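PDB 5WO2: periplasmic chaperone Spy from Escherichia coli, which acts as an ATP-independent periplasmic chaperone, a cradle-shaped homodimer that limits protein aggregation and lets bound substrate proteins fold on its surface. Local coordinates for residues Asn78-Pro82 / Glu83-Gln87. Numbering follows the deposited sequence.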
ATOM      1  N   ASN B  78     -17.962  14.363  -6.327  1.00 36.85           N
ATOM      2  CA  ASN B  78     -18.906  15.480  -6.236  1.00 41.32           C
ATOM      3  C   ASN B  78     -18.899  16.441  -7.422  1.00 46.84           C
ATOM      4  O   ASN B  78     -19.727  17.343  -7.475  1.00 49.18           O
ATOM      5  CB  ASN B  78     -18.660  16.239  -4.949  1.00 42.73           C
ATOM      6  CG  ASN B  78     -19.282  15.549  -3.774  1.00 42.14           C
ATOM      7  OD1 ASN B  78     -20.510  15.479  -3.693  1.00 44.52           O
ATOM      8  ND2 ASN B  78     -18.450  15.009  -2.856  1.00 40.81           N
ATOM      9  N   ILE B  79     -18.019  16.255  -8.400  1.00 47.19           N
ATOM     10  CA  ILE B  79     -18.212  16.986  -9.662  1.00 52.71           C
ATOM     11  C   ILE B  79     -19.091  16.210 -10.638  1.00 50.98           C
ATOM     12  O   ILE B  79     -19.360  16.693 -11.726  1.00 52.53           O
ATOM     13  CB  ILE B  79     -16.885  17.317 -10.389  1.00 56.71           C
ATOM     14  CG1 ILE B  79     -16.190  16.071 -10.925  1.00 57.44           C
ATOM     15  CG2 ILE B  79     -15.962  18.078  -9.489  1.00 58.44           C
ATOM     16  CD1 ILE B  79     -15.102  16.364 -11.921  1.00 61.65           C
ATOM     17  N   LEU B  80     -19.522  15.001 -10.268  1.00 48.76           N
ATOM     18  CA  LEU B  80     -20.255  14.123 -11.194  1.00 47.35           C
ATOM     19  C   LEU B  80     -21.772  14.294 -11.218  1.00 49.23           C
ATOM     20  O   LEU B  80     -22.372  14.674 -10.215  1.00 51.31           O
ATOM     21  CB  LEU B  80     -19.977  12.654 -10.859  1.00 42.70           C
ATOM     22  CG  LEU B  80     -18.533  12.133 -10.902  1.00 42.39           C
ATOM     23  CD1 LEU B  80     -18.490  10.671 -10.441  1.00 40.42           C
ATOM     24  CD2 LEU B  80     -17.932  12.290 -12.276  1.00 45.50           C
ATOM     25  N   THR B  81     -22.383  13.984 -12.371  1.00 50.00           N
ATOM     26  CA  THR B  81     -23.847  13.901 -12.485  1.00 50.87           C
ATOM     27  C   THR B  81     -24.408  12.687 -11.753  1.00 48.28           C
ATOM     28  O   THR B  81     -23.696  11.711 -11.556  1.00 46.52           O
ATOM     29  CB  THR B  81     -24.293  13.782 -13.931  1.00 53.31           C
ATOM     30  OG1 THR B  81     -23.879  12.510 -14.441  1.00 53.12           O
ATOM     31  CG2 THR B  81     -23.706  14.906 -14.780  1.00 55.59           C
ATOM     32  N   PRO B  82     -25.693  12.731 -11.369  1.00 49.69           N
ATOM     33  CA  PRO B  82     -26.318  11.555 -10.753  1.00 49.80           C
ATOM     34  C   PRO B  82     -26.069  10.264 -11.523  1.00 49.38           C
ATOM     35  O   PRO B  82     -25.652   9.291 -10.902  1.00 46.82           O
ATOM     36  CB  PRO B  82     -27.798  11.935 -10.738  1.00 51.33           C
ATOM     37  CG  PRO B  82     -27.745  13.389 -10.454  1.00 51.90           C
ATOM     38  CD  PRO B  82     -26.577  13.909 -11.274  1.00 51.58           C
ATOM     39  N   GLU B  83     -26.283  10.237 -12.837  1.00 53.06           N
ATOM     40  CA  GLU B  83     -25.975   9.017 -13.589  1.00 54.11           C
ATOM     41  C   GLU B  83     -24.474   8.653 -13.508  1.00 50.12           C
ATOM     42  O   GLU B  83     -24.125   7.483 -13.395  1.00 50.70           O
ATOM     43  CB  GLU B  83     -26.418   9.145 -15.062  1.00 61.99           C
ATOM     44  CG  GLU B  83     -26.098  10.484 -15.706  1.00 70.43           C
ATOM     45  CD  GLU B  83     -27.220  11.536 -15.550  1.00 75.34           C
ATOM     46  OE1 GLU B  83     -28.039  11.678 -16.493  1.00 82.35           O
ATOM     47  OE2 GLU B  83     -27.277  12.225 -14.498  1.00 75.15           O
ATOM     48  N   GLN B  84     -23.570   9.629 -13.537  1.00 47.23           N
ATOM     49  CA  GLN B  84     -22.150   9.282 -13.454  1.00 47.09           C
ATOM     50  C   GLN B  84     -21.763   8.750 -12.054  1.00 44.67           C
ATOM     51  O   GLN B  84     -20.897   7.883 -11.948  1.00 43.73           O
ATOM     52  CB  GLN B  84     -21.272  10.483 -13.795  1.00 48.68           C
ATOM     53  CG  GLN B  84     -21.298  10.964 -15.261  1.00 52.33           C
ATOM     54  CD  GLN B  84     -20.598  12.315 -15.407  1.00 54.49           C
ATOM     55  OE1 GLN B  84     -20.784  13.207 -14.583  1.00 54.63           O
ATOM     56  NE2 GLN B  84     -19.758  12.452 -16.431  1.00 56.70           N
ATOM     57  N   LYS B  85     -22.390   9.262 -10.990  1.00 44.13           N
ATOM     58  CA  LYS B  85     -22.123   8.739  -9.643  1.00 41.54           C
ATOM     59  C   LYS B  85     -22.568   7.277  -9.507  1.00 43.10           C
ATOM     60  O   LYS B  85     -21.902   6.475  -8.876  1.00 40.20           O
ATOM     61  CB  LYS B  85     -22.844   9.564  -8.578  1.00 41.62           C
ATOM     62  CG  LYS B  85     -22.330  10.959  -8.366  1.00 42.36           C
ATOM     63  CD  LYS B  85     -23.226  11.734  -7.370  1.00 43.54           C
ATOM     64  CE  LYS B  85     -22.661  13.126  -7.117  1.00 45.59           C
ATOM     65  NZ  LYS B  85     -23.614  14.028  -6.429  1.00 48.05           N
ATOM     66  N   LYS B  86     -23.705   6.931 -10.104  1.00 47.12           N
ATOM     67  CA  LYS B  86     -24.135   5.536 -10.082  1.00 50.05           C
ATOM     68  C   LYS B  86     -23.060   4.682 -10.708  1.00 47.39           C
ATOM     69  O   LYS B  86     -22.755   3.606 -10.221  1.00 45.64           O
ATOM     70  CB  LYS B  86     -25.450   5.320 -10.826  1.00 56.24           C
ATOM     71  CG  LYS B  86     -26.685   5.854 -10.106  1.00 61.60           C
ATOM     72  CD  LYS B  86     -27.960   5.086 -10.519  1.00 68.72           C
ATOM     73  CE  LYS B  86     -28.279   5.158 -12.019  1.00 75.18           C
ATOM     74  NZ  LYS B  86     -28.993   6.426 -12.434  1.00 79.81           N
ATOM     75  N   GLN B  87     -22.487   5.177 -11.797  1.00 46.51           N
ATOM     76  CA  GLN B  87     -21.472   4.431 -12.524  1.00 46.43           C
ATOM     77  C   GLN B  87     -20.167   4.372 -11.758  1.00 42.46           C
ATOM     78  O   GLN B  87     -19.519   3.333 -11.679  1.00 42.89           O
ATOM     79  CB  GLN B  87     -21.227   5.058 -13.886  1.00 51.47           C
ATOM     80  CG  GLN B  87     -20.226   4.284 -14.722  1.00 56.79           C
ATOM     81  CD  GLN B  87     -20.734   2.892 -15.113  1.00 62.24           C
ATOM     82  OE1 GLN B  87     -21.818   2.753 -15.684  1.00 65.18           O
ATOM     83  NE2 GLN B  87     -19.952   1.863 -14.792  1.00 63.29           N
TER
HETATM   84  O   HOH W   1     -22.397  13.887  -3.719  1.00 47.68           O
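Thr81 and Gln84 form a capping box at the start of helix 82-94, in the Leu-Thr-Pro-Glu-Gln sequence that matches the LTXXQ motif of the family. Thr81 is the N-cap: its OG1, set between the backbone N and the carbonyl carbon (chi1 68°), accepts from Gln84 N at 3.0 Å. In the reciprocal bond the glutamine side chain is the acceptor. Gln84 CB lies 3.4 Å from Thr81 OG1, and Gln84 CG passes the same oxygen at 3.1 Å. With the chain extended beyond CG (chi2 169°), Gln84 CD, also against Thr81 OG1 (3.4 Å), carries OE1 back to the threonine backbone, where Thr81 N donates to Gln84 OE1 over 2.8 Å, nearly straight at 171° and in the carbonyl plane on a lone pair. OE1 also receives Gln11 NE2, while NE2 donates to Leu5 O, so both ends of this buried amide are satisfied and its rotation is fixed. Leu80 CD2 packs against Gln84 OE1 at 3.8 Å. Behind the cap, Lys85 N donates to Thr81 O at 2.8 Å; Lys85 CG touches Leu80 CB and its CE passes the Leu80 carbonyl oxygen, bringing NZ to a water that also binds Asn78 OD1. Segment 78-82 is the loop between helix 48-77 and helix 82-94, with Leu80 packing on Leu7 in the preceding loop and on Gln11 of helix 9-21, and Asn78 ND2 reaching Ser43 O of the second subunit.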